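Local coordinates for uncharacterized protein (Legionella longbeachae NSW150, PDB 4JZA), which probably removes the 3-phosphate from phosphatidylinositol 3-phosphate, acting as a phosphoinositide phosphatase in lipid metabolism at the interface between pathogen and host, at residues D220-I231 and W255-M266; L238-V246 and R268-L277. All coordinates share one frame; numbering follows the deposited sequence.

Contact 1: D220-I231 and W255-M266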
loop_
_atom_site.group_PDB
_atom_site.type_symbol
_atom_site.label_atom_id
_atom_site.label_comp_id
_atom_site.label_asym_id
_atom_site.label_seq_id
_atom_site.Cartn_x
_atom_site.Cartn_y
_atom_site.Cartn_z
ATOM N N ASP A 220 0.186 -41.270 -5.841
ATOM C CA ASP A 220 0.885 -40.764 -4.660
ATOM C C ASP A 220 -0.057 -40.644 -3.464
ATOM O O ASP A 220 0.283 -41.051 -2.359
ATOM C CB ASP A 220 1.506 -39.392 -4.936
ATOM C CG ASP A 220 2.131 -38.767 -3.690
ATOM O OD1 ASP A 220 1.390 -38.208 -2.841
ATOM O OD2 ASP A 220 3.373 -38.840 -3.586
ATOM N N PHE A 221 -1.239 -40.076 -3.690
ATOM C CA PHE A 221 -2.151 -39.842 -2.596
ATOM C C PHE A 221 -2.786 -41.125 -2.072
ATOM O O PHE A 221 -2.946 -41.277 -0.854
ATOM C CB PHE A 221 -3.232 -38.825 -2.955
ATOM C CG PHE A 221 -4.018 -38.394 -1.761
ATOM C CD1 PHE A 221 -3.375 -37.844 -0.688
ATOM C CD2 PHE A 221 -5.368 -38.607 -1.681
ATOM C CE1 PHE A 221 -4.069 -37.494 0.443
ATOM C CE2 PHE A 221 -6.075 -38.258 -0.548
ATOM C CZ PHE A 221 -5.426 -37.705 0.519
ATOM N N ASN A 222 -3.114 -42.054 -2.973
ATOM C CA ASN A 222 -3.603 -43.368 -2.561
ATOM C C ASN A 222 -2.521 -44.151 -1.792
ATOM O O ASN A 222 -2.829 -44.788 -0.786
ATOM C CB ASN A 222 -4.117 -44.170 -3.759
ATOM C CG ASN A 222 -5.380 -43.565 -4.382
ATOM O OD1 ASN A 222 -6.133 -42.849 -3.728
ATOM N ND2 ASN A 222 -5.588 -43.824 -5.655
ATOM N N ASN A 223 -1.261 -44.089 -2.238
ATOM C CA ASN A 223 -0.142 -44.732 -1.512
ATOM C C ASN A 223 0.032 -44.178 -0.120
ATOM O O ASN A 223 0.538 -44.868 0.781
ATOM C CB ASN A 223 1.196 -44.573 -2.258
ATOM C CG ASN A 223 1.254 -45.424 -3.496
ATOM O OD1 ASN A 223 0.374 -46.239 -3.722
ATOM N ND2 ASN A 223 2.278 -45.233 -4.305
ATOM N N PHE A 224 -0.318 -42.909 0.031
ATOM C CA PHE A 224 -0.312 -42.286 1.331
ATOM C C PHE A 224 -1.429 -42.837 2.214
ATOM O O PHE A 224 -1.226 -43.074 3.400
ATOM C CB PHE A 224 -0.449 -40.763 1.224
ATOM C CG PHE A 224 -0.570 -40.114 2.557
ATOM C CD1 PHE A 224 0.515 -40.127 3.436
ATOM C CD2 PHE A 224 -1.770 -39.617 2.982
ATOM C CE1 PHE A 224 0.408 -39.597 4.692
ATOM C CE2 PHE A 224 -1.888 -39.097 4.240
ATOM C CZ PHE A 224 -0.797 -39.089 5.094
ATOM N N LEU A 225 -2.607 -43.026 1.641
ATOM C CA LEU A 225 -3.744 -43.495 2.424
ATOM C C LEU A 225 -3.561 -44.908 2.973
ATOM O O LEU A 225 -3.957 -45.195 4.102
ATOM C CB LEU A 225 -4.998 -43.445 1.588
ATOM C CG LEU A 225 -5.500 -42.039 1.327
ATOM C CD1 LEU A 225 -6.820 -42.139 0.603
ATOM C CD2 LEU A 225 -5.671 -41.247 2.604
ATOM N N LEU A 226 -2.936 -45.776 2.181
ATOM C CA LEU A 226 -2.623 -47.132 2.620
ATOM C C LEU A 226 -1.588 -47.018 3.733
ATOM O O LEU A 226 -1.870 -47.373 4.876
ATOM C CB LEU A 226 -2.156 -48.010 1.437
ATOM C CG LEU A 226 -3.266 -48.180 0.365
ATOM C CD1 LEU A 226 -2.718 -48.671 -0.972
ATOM C CD2 LEU A 226 -4.417 -49.067 0.842
ATOM N N ASN A 227 -0.422 -46.463 3.422
ATOM C CA ASN A 227 0.594 -46.145 4.446
ATOM C C ASN A 227 0.053 -45.459 5.733
ATOM O O ASN A 227 0.671 -45.557 6.793
ATOM C CB ASN A 227 1.697 -45.273 3.822
ATOM C CG ASN A 227 2.845 -45.010 4.774
ATOM O OD1 ASN A 227 3.255 -45.894 5.521
ATOM N ND2 ASN A 227 3.368 -43.793 4.754
ATOM N N TRP A 228 -1.082 -44.766 5.633
ATOM C CA TRP A 228 -1.682 -44.078 6.781
ATOM C C TRP A 228 -2.479 -45.021 7.656
ATOM O O TRP A 228 -2.116 -45.233 8.814
ATOM C CB TRP A 228 -2.574 -42.918 6.320
ATOM C CG TRP A 228 -3.304 -42.168 7.452
ATOM C CD1 TRP A 228 -4.639 -41.888 7.523
ATOM C CD2 TRP A 228 -2.716 -41.607 8.650
ATOM N NE1 TRP A 228 -4.923 -41.191 8.676
ATOM C CE2 TRP A 228 -3.762 -41.001 9.383
ATOM C CE3 TRP A 228 -1.401 -41.570 9.177
ATOM C CZ2 TRP A 228 -3.538 -40.360 10.620
ATOM C CZ3 TRP A 228 -1.176 -40.925 10.416
ATOM C CH2 TRP A 228 -2.241 -40.330 11.115
ATOM N N ALA A 229 -3.553 -45.593 7.113
ATOM C CA ALA A 229 -4.324 -46.602 7.840
ATOM C C ALA A 229 -3.460 -47.801 8.297
ATOM O O ALA A 229 -3.897 -48.582 9.137
ATOM C CB ALA A 229 -5.513 -47.065 7.016
ATOM N N SER A 230 -2.240 -47.916 7.763
ATOM C CA SER A 230 -1.190 -48.809 8.300
ATOM C C SER A 230 -0.536 -48.288 9.596
ATOM O O SER A 230 -0.314 -49.054 10.543
ATOM C CB SER A 230 -0.081 -49.030 7.251
ATOM O OG SER A 230 1.180 -49.308 7.854
ATOM N N ILE A 231 -0.163 -47.005 9.596
ATOM C CA ILE A 231 0.432 -46.334 10.766
ATOM C C ILE A 231 -0.573 -46.235 11.922
ATOM O O ILE A 231 -0.193 -46.248 13.091
ATOM C CB ILE A 231 0.983 -44.932 10.383
ATOM C CG1 ILE A 231 2.204 -45.076 9.469
ATOM C CG2 ILE A 231 1.402 -44.125 11.607
ATOM C CD1 ILE A 231 2.506 -43.832 8.669
ATOM N N TRP A 255 7.602 -42.132 11.454
ATOM C CA TRP A 255 6.919 -42.251 10.175
ATOM C C TRP A 255 6.771 -40.893 9.518
ATOM O O TRP A 255 6.904 -40.760 8.307
ATOM C CB TRP A 255 5.557 -42.924 10.325
ATOM C CG TRP A 255 4.684 -42.361 11.394
ATOM C CD1 TRP A 255 4.499 -42.863 12.644
ATOM C CD2 TRP A 255 3.850 -41.202 11.300
ATOM N NE1 TRP A 255 3.609 -42.084 13.341
ATOM C CE2 TRP A 255 3.195 -41.058 12.538
ATOM C CE3 TRP A 255 3.599 -40.270 10.293
ATOM C CZ2 TRP A 255 2.306 -40.023 12.794
ATOM C CZ3 TRP A 255 2.715 -39.244 10.550
ATOM C CH2 TRP A 255 2.079 -39.126 11.790
ATOM N N PHE A 256 6.494 -39.883 10.328
ATOM C CA PHE A 256 6.295 -38.542 9.819
ATOM C C PHE A 256 7.543 -38.013 9.129
ATOM O O PHE A 256 7.453 -37.363 8.098
ATOM C CB PHE A 256 5.892 -37.610 10.954
ATOM C CG PHE A 256 5.670 -36.197 10.520
ATOM C CD1 PHE A 256 6.734 -35.334 10.369
ATOM C CD2 PHE A 256 4.400 -35.732 10.265
ATOM C CE1 PHE A 256 6.534 -34.032 9.968
ATOM C CE2 PHE A 256 4.192 -34.432 9.866
ATOM C CZ PHE A 256 5.261 -33.580 9.716
ATOM N N ASN A 257 8.706 -38.295 9.697
ATOM C CA ASN A 257 9.957 -37.774 9.163
ATOM C C ASN A 257 10.244 -38.262 7.751
ATOM O O ASN A 257 10.753 -37.525 6.913
ATOM C CB ASN A 257 11.120 -38.142 10.081
ATOM C CG ASN A 257 10.976 -37.549 11.464
ATOM O OD1 ASN A 257 10.489 -36.437 11.621
ATOM N ND2 ASN A 257 11.400 -38.294 12.474
ATOM N N GLY A 258 9.929 -39.525 7.516
ATOM C CA GLY A 258 10.168 -40.213 6.227
ATOM C C GLY A 258 9.076 -40.067 5.158
ATOM O O GLY A 258 9.201 -40.630 4.057
ATOM N N LEU A 259 8.010 -39.322 5.491
ATOM C CA LEU A 259 7.008 -38.860 4.517
ATOM C C LEU A 259 7.613 -37.858 3.578
ATOM O O LEU A 259 8.383 -37.004 4.009
ATOM C CB LEU A 259 5.854 -38.146 5.201
ATOM C CG LEU A 259 4.915 -38.993 6.035
ATOM C CD1 LEU A 259 3.747 -38.141 6.506
ATOM C CD2 LEU A 259 4.449 -40.196 5.237
ATOM N N SER A 260 7.255 -37.931 2.302
ATOM C CA SER A 260 7.784 -36.976 1.348
ATOM C C SER A 260 7.379 -35.547 1.763
ATOM O O SER A 260 6.450 -35.341 2.565
ATOM C CB SER A 260 7.313 -37.291 -0.067
ATOM O OG SER A 260 5.915 -37.103 -0.178
ATOM N N VAL A 261 8.097 -34.573 1.219
ATOM C CA VAL A 261 7.945 -33.204 1.641
ATOM C C VAL A 261 6.454 -32.851 1.747
ATOM O O VAL A 261 5.961 -32.443 2.792
ATOM C CB VAL A 261 8.656 -32.247 0.656
ATOM C CG1 VAL A 261 8.599 -30.820 1.180
ATOM C CG2 VAL A 261 10.114 -32.662 0.420
ATOM N N HIS A 262 5.738 -33.035 0.651
ATOM C CA HIS A 262 4.314 -32.660 0.554
ATOM C C HIS A 262 3.357 -33.421 1.488
ATOM O O HIS A 262 2.438 -32.835 2.053
ATOM C CB HIS A 262 3.811 -32.754 -0.911
ATOM C CG HIS A 262 4.038 -34.088 -1.567
ATOM N ND1 HIS A 262 5.207 -34.406 -2.216
ATOM C CD2 HIS A 262 3.249 -35.179 -1.679
ATOM C CE1 HIS A 262 5.136 -35.635 -2.687
ATOM N NE2 HIS A 262 3.958 -36.127 -2.375
ATOM N N GLN A 263 3.552 -34.724 1.640
ATOM C CA GLN A 263 2.741 -35.478 2.596
ATOM C C GLN A 263 3.015 -34.927 3.986
ATOM O O GLN A 263 2.100 -34.781 4.797
ATOM C CB GLN A 263 3.042 -36.982 2.523
ATOM C CG GLN A 263 2.445 -37.668 1.292
ATOM C CD GLN A 263 3.265 -38.855 0.849
ATOM O OE1 GLN A 263 4.428 -38.708 0.508
ATOM N NE2 GLN A 263 2.693 -40.012 0.860
ATOM N N ARG A 264 4.282 -34.586 4.229
ATOM C CA ARG A 264 4.713 -34.045 5.514
ATOM C C ARG A 264 3.968 -32.731 5.842
ATOM O O ARG A 264 3.383 -32.578 6.915
ATOM C CB ARG A 264 6.266 -33.846 5.544
ATOM C CG ARG A 264 6.856 -33.770 6.954
ATOM C CD ARG A 264 8.337 -33.506 7.140
ATOM N NE ARG A 264 9.185 -34.126 6.123
ATOM C CZ ARG A 264 10.046 -33.457 5.352
ATOM N NH1 ARG A 264 10.192 -32.127 5.482
ATOM N NH2 ARG A 264 10.770 -34.116 4.443
ATOM N N GLU A 265 3.990 -31.786 4.916
ATOM C CA GLU A 265 3.421 -30.475 5.193
ATOM C C GLU A 265 1.891 -30.546 5.284
ATOM O O GLU A 265 1.284 -29.800 6.025
ATOM C CB GLU A 265 3.904 -29.437 4.145
ATOM C CG GLU A 265 5.406 -29.119 4.213
ATOM C CD GLU A 265 5.909 -28.853 5.640
ATOM O OE1 GLU A 265 5.299 -28.044 6.373
ATOM O OE2 GLU A 265 6.915 -29.471 6.047
HETATM N N MSE A 266 1.287 -31.443 4.516
HETATM C CA MSE A 266 -0.129 -31.661 4.588
HETATM C C MSE A 266 -0.478 -32.190 5.941
HETATM O O MSE A 266 -1.444 -31.748 6.522
HETATM C CB MSE A 266 -0.558 -32.663 3.548
HETATM C CG MSE A 266 -2.066 -32.947 3.664
HETATM SE SE MSE A 266 -2.772 -34.294 2.408
HETATM C CE MSE A 266 -1.054 -35.109 1.835
#
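Ile231 and Trp228 both pack against one face of the Trp255 indole. Ile231 lays its CG2 methyl over the pyrrole part, 3.5 Å from the centroid of the five-membered ring and almost straight above it, a CH-pi contact over the face. That methyl reaches the ring because CG1 takes the place anti to the carbonyl carbon (chi1 -69°), which puts CG2 anti to the backbone N; CD1 meanwhile rests near CB of Trp255. Trp228 adds a T-shaped pair, its edge directed at the face of Trp255, with six-membered centroids 5.7 Å apart and planes at 63°. Phe256 CB covers the opposite face of the Trp255 indole from Ile231.

Apolar packing continues from Phe224 to Phe221. Both methyls of Leu259 meet CE1 of Phe224, with CD1 at 4.1 Å from it. Gln263 runs past Phe224 in the opposite direction; its amide NE2 comes nearest, 3.3 Å from Phe224 CB and also against CD1, in a packing contact with amide and ring planes steeply inclined. Farther along, CE1 of Phe221 lies 4.0 Å from SE of the selenomethionine Met266, an oblique Met-aromatic contact.

At that same end one polar bond crosses the helices: NE2 of His262 donates to OD2 of Asp220, at 3.0 Å and 162°. The acceptor lies almost in the imidazole plane, whereas the N-H meets the oxygen from above the carboxylate plane. Tyr203 OH bonds the other carboxylate oxygen, OD1. Both ring nitrogens of His262 are engaged, ND1 accepting from Asp208 N, which probably fixes the rotation of the ring.

Helices 214-234 and 261-270, whose short segments cross obliquely with axes 11.5 Å apart, thus form a largely buried helix-packing interface, joined by Trp255 of helix 254-257 and by Leu259 of the turn that follows, in the all-helical phosphoinositide phosphatase insertion domain.

Contact 2: L238-V246 and R268-L277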
loop_
_atom_site.group_PDB
_atom_site.type_symbol
_atom_site.label_atom_id
_atom_site.label_comp_id
_atom_site.label_asym_id
_atom_site.label_seq_id
_atom_site.Cartn_x
_atom_site.Cartn_y
_atom_site.Cartn_z
ATOM N N LEU A 238 -1.987 -42.244 18.971
ATOM C CA LEU A 238 -1.811 -41.392 17.819
ATOM C C LEU A 238 -1.587 -39.965 18.263
ATOM O O LEU A 238 -0.603 -39.346 17.863
ATOM C CB LEU A 238 -3.006 -41.489 16.876
ATOM C CG LEU A 238 -2.761 -41.104 15.409
ATOM C CD1 LEU A 238 -1.547 -41.804 14.787
ATOM C CD2 LEU A 238 -4.026 -41.382 14.594
ATOM N N ASN A 239 -2.460 -39.472 19.138
ATOM C CA ASN A 239 -2.500 -38.037 19.454
ATOM C C ASN A 239 -1.222 -37.404 19.996
ATOM O O ASN A 239 -0.831 -36.329 19.530
ATOM C CB ASN A 239 -3.674 -37.728 20.369
ATOM C CG ASN A 239 -4.990 -37.916 19.661
ATOM O OD1 ASN A 239 -5.195 -38.930 18.992
ATOM N ND2 ASN A 239 -5.874 -36.926 19.761
ATOM N N SER A 240 -0.559 -38.065 20.943
ATOM C CA SER A 240 0.745 -37.585 21.429
ATOM C C SER A 240 1.830 -37.563 20.300
ATOM O O SER A 240 2.850 -36.863 20.421
ATOM C CB SER A 240 1.193 -38.394 22.664
ATOM O OG SER A 240 1.329 -39.775 22.380
ATOM N N ASP A 241 1.603 -38.328 19.220
ATOM C CA ASP A 241 2.354 -38.166 17.962
ATOM C C ASP A 241 1.957 -36.827 17.313
ATOM O O ASP A 241 2.824 -36.007 17.003
ATOM C CB ASP A 241 2.106 -39.319 16.949
ATOM C CG ASP A 241 2.615 -40.694 17.430
ATOM O OD1 ASP A 241 3.113 -40.802 18.565
ATOM O OD2 ASP A 241 2.534 -41.677 16.652
ATOM N N LEU A 242 0.651 -36.612 17.135
ATOM C CA LEU A 242 0.120 -35.428 16.437
ATOM C C LEU A 242 0.337 -34.114 17.159
ATOM O O LEU A 242 0.467 -33.065 16.527
ATOM C CB LEU A 242 -1.377 -35.574 16.213
ATOM C CG LEU A 242 -1.815 -36.782 15.388
ATOM C CD1 LEU A 242 -3.327 -36.830 15.326
ATOM C CD2 LEU A 242 -1.225 -36.742 13.988
ATOM N N GLN A 243 0.362 -34.162 18.483
ATOM C CA GLN A 243 0.565 -32.954 19.258
ATOM C C GLN A 243 2.021 -32.565 19.353
ATOM O O GLN A 243 2.317 -31.434 19.717
ATOM C CB GLN A 243 -0.037 -33.095 20.635
ATOM C CG GLN A 243 -1.530 -33.359 20.549
ATOM C CD GLN A 243 -2.306 -32.726 21.677
ATOM O OE1 GLN A 243 -1.740 -32.363 22.708
ATOM N NE2 GLN A 243 -3.615 -32.613 21.503
ATOM N N GLN A 244 2.923 -33.505 19.047
ATOM C CA GLN A 244 4.354 -33.193 18.847
ATOM C C GLN A 244 4.563 -32.490 17.513
ATOM O O GLN A 244 5.538 -31.749 17.331
ATOM C CB GLN A 244 5.212 -34.458 18.850
ATOM C CG GLN A 244 5.558 -34.995 20.223
ATOM C CD GLN A 244 6.231 -36.348 20.144
ATOM O OE1 GLN A 244 7.287 -36.556 20.726
ATOM N NE2 GLN A 244 5.626 -37.275 19.411
ATOM N N ILE A 245 3.651 -32.761 16.581
ATOM C CA ILE A 245 3.715 -32.225 15.233
ATOM C C ILE A 245 3.182 -30.801 15.180
ATOM O O ILE A 245 3.862 -29.908 14.673
ATOM C CB ILE A 245 2.944 -33.128 14.257
ATOM C CG1 ILE A 245 3.638 -34.498 14.211
ATOM C CG2 ILE A 245 2.861 -32.471 12.887
ATOM C CD1 ILE A 245 2.926 -35.573 13.412
ATOM N N VAL A 246 1.984 -30.584 15.714
ATOM C CA VAL A 246 1.480 -29.222 15.874
ATOM C C VAL A 246 2.469 -28.352 16.675
ATOM O O VAL A 246 2.731 -27.221 16.276
ATOM C CB VAL A 246 0.049 -29.160 16.472
ATOM C CG1 VAL A 246 -0.001 -29.707 17.893
ATOM C CG2 VAL A 246 -0.484 -27.732 16.442
ATOM N N ARG A 268 1.224 -31.839 8.784
ATOM C CA ARG A 268 1.480 -30.756 9.744
ATOM C C ARG A 268 0.243 -29.899 9.977
ATOM O O ARG A 268 -0.035 -29.483 11.092
ATOM C CB ARG A 268 2.645 -29.881 9.286
ATOM C CG ARG A 268 3.065 -28.815 10.297
ATOM C CD ARG A 268 4.138 -27.904 9.735
ATOM N NE ARG A 268 5.175 -28.672 9.054
ATOM C CZ ARG A 268 6.131 -29.378 9.665
ATOM N NH1 ARG A 268 6.199 -29.428 10.989
ATOM N NH2 ARG A 268 7.037 -30.040 8.941
ATOM N N ILE A 269 -0.517 -29.659 8.930
ATOM C CA ILE A 269 -1.720 -28.867 9.063
ATOM C C ILE A 269 -2.907 -29.637 9.623
ATOM O O ILE A 269 -3.724 -29.078 10.361
ATOM C CB ILE A 269 -2.107 -28.278 7.712
ATOM C CG1 ILE A 269 -1.052 -27.238 7.319
ATOM C CG2 ILE A 269 -3.490 -27.671 7.781
ATOM C CD1 ILE A 269 -0.651 -27.275 5.864
ATOM N N LEU A 270 -3.013 -30.911 9.265
ATOM C CA LEU A 270 -4.175 -31.715 9.664
ATOM C C LEU A 270 -4.054 -32.117 11.135
ATOM O O LEU A 270 -5.057 -32.233 11.823
ATOM C CB LEU A 270 -4.331 -32.947 8.753
ATOM C CG LEU A 270 -4.822 -32.709 7.310
ATOM C CD1 LEU A 270 -4.871 -33.995 6.505
ATOM C CD2 LEU A 270 -6.186 -32.062 7.299
ATOM N N ALA A 271 -2.815 -32.280 11.608
ATOM C CA ALA A 271 -2.522 -32.676 12.994
ATOM C C ALA A 271 -2.984 -31.677 14.036
ATOM O O ALA A 271 -3.041 -32.003 15.223
ATOM C CB ALA A 271 -1.025 -32.921 13.163
ATOM N N ALA A 272 -3.282 -30.458 13.602
ATOM C CA ALA A 272 -3.752 -29.424 14.506
ATOM C C ALA A 272 -5.184 -29.651 14.959
ATOM O O ALA A 272 -5.610 -29.016 15.925
ATOM C CB ALA A 272 -3.639 -28.071 13.848
ATOM N N ASP A 273 -5.916 -30.540 14.277
ATOM C CA ASP A 273 -7.295 -30.879 14.667
ATOM C C ASP A 273 -7.630 -32.335 14.346
ATOM O O ASP A 273 -8.369 -32.613 13.395
ATOM C CB ASP A 273 -8.286 -29.944 13.978
ATOM C CG ASP A 273 -9.733 -30.296 14.285
ATOM O OD1 ASP A 273 -10.020 -30.726 15.424
ATOM O OD2 ASP A 273 -10.579 -30.165 13.379
ATOM N N PRO A 274 -7.101 -33.271 15.152
ATOM C CA PRO A 274 -7.137 -34.713 14.835
ATOM C C PRO A 274 -8.531 -35.278 14.585
ATOM O O PRO A 274 -8.661 -36.308 13.917
ATOM C CB PRO A 274 -6.506 -35.371 16.076
ATOM C CG PRO A 274 -5.626 -34.308 16.654
ATOM C CD PRO A 274 -6.334 -33.005 16.385
ATOM N N THR A 275 -9.554 -34.623 15.123
ATOM C CA THR A 275 -10.912 -35.159 15.015
ATOM C C THR A 275 -11.379 -35.251 13.567
ATOM O O THR A 275 -11.934 -36.266 13.158
ATOM C CB THR A 275 -11.967 -34.417 15.881
ATOM O OG1 THR A 275 -13.144 -34.192 15.093
ATOM C CG2 THR A 275 -11.464 -33.087 16.415
ATOM N N SER A 276 -11.108 -34.219 12.780
ATOM C CA SER A 276 -11.547 -34.227 11.376
ATOM C C SER A 276 -10.455 -34.744 10.399
ATOM O O SER A 276 -10.681 -34.803 9.194
ATOM C CB SER A 276 -12.080 -32.846 10.964
ATOM O OG SER A 276 -11.181 -31.831 11.325
ATOM N N LEU A 277 -9.308 -35.177 10.916
ATOM C CA LEU A 277 -8.197 -35.596 10.057
ATOM C C LEU A 277 -8.586 -36.646 8.997
ATOM O O LEU A 277 -8.389 -36.415 7.804
ATOM C CB LEU A 277 -7.016 -36.086 10.903
ATOM C CG LEU A 277 -5.677 -36.329 10.186
ATOM C CD1 LEU A 277 -4.488 -36.000 11.085
ATOM C CD2 LEU A 277 -5.553 -37.763 9.675
#
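Leu242 sits at the middle of this contact and spreads its two methyls over different partners. CD1 slides alongside the Pro274 ring, 3.6 Å from its CB, while CD2 lies 3.9 Å from CB of Ala271. The same alanine methyl also touches Ile245, whose CG2 is 3.9 Å away and continues to the backbone of Arg268, 3.8 Å from its CA. A chi1 of -64° turns this branch of Ile245 anti to its backbone N and so onto both partners. The small Ala271 lets the backbones come near: its CA is 5.1 Å from that of Leu242.

At the periphery Val246 sets CG2 against CB of Ala272, and the amide nitrogen of Asn239 lies by the Pro274 ring. Leu277 CD1 approaches CD2 of Leu242 more loosely, at 4.4 Å.

Outward again, a type I turn from Leu270 to Asp273 presents Ala271 and Ala272 to the helix, and Pro274 follows it directly. Ser276 OG donates to Asp273 OD2 at 2.7 Å, tying the turn to the start of the next helix. Arg268 pairs with Glu265 one turn back along its own helix.

The whole is a helix 238-247 packed on the alpha-turn-alpha junction between helices 261-270 and 274-288, within the insertion domain.

The two contacts adjoin and share packing, with centres 14 Å apart. Their segments alternate along the chain, so helices 214-234 and 238-247 both pack against the segment run from 255 to 277, and helix 261-270 serves each contact. Trp228 of contact 1 reaches Leu277 of contact 2 (CZ2 to CD2 3.4 Å), and Phe256 meets Ile245 (CD2 to CD1 3.5 Å). CD1 of Ile245 also approaches CH2 of Trp255, at 4.0 Å, so Ile245 of contact 2 packs on both Trp255 and Phe256 and bridges the two contacts. The centres lie about 40 Å and 37 Å from that of the chain, consistent with an insertion domain set apart from the large mixed-sheet region.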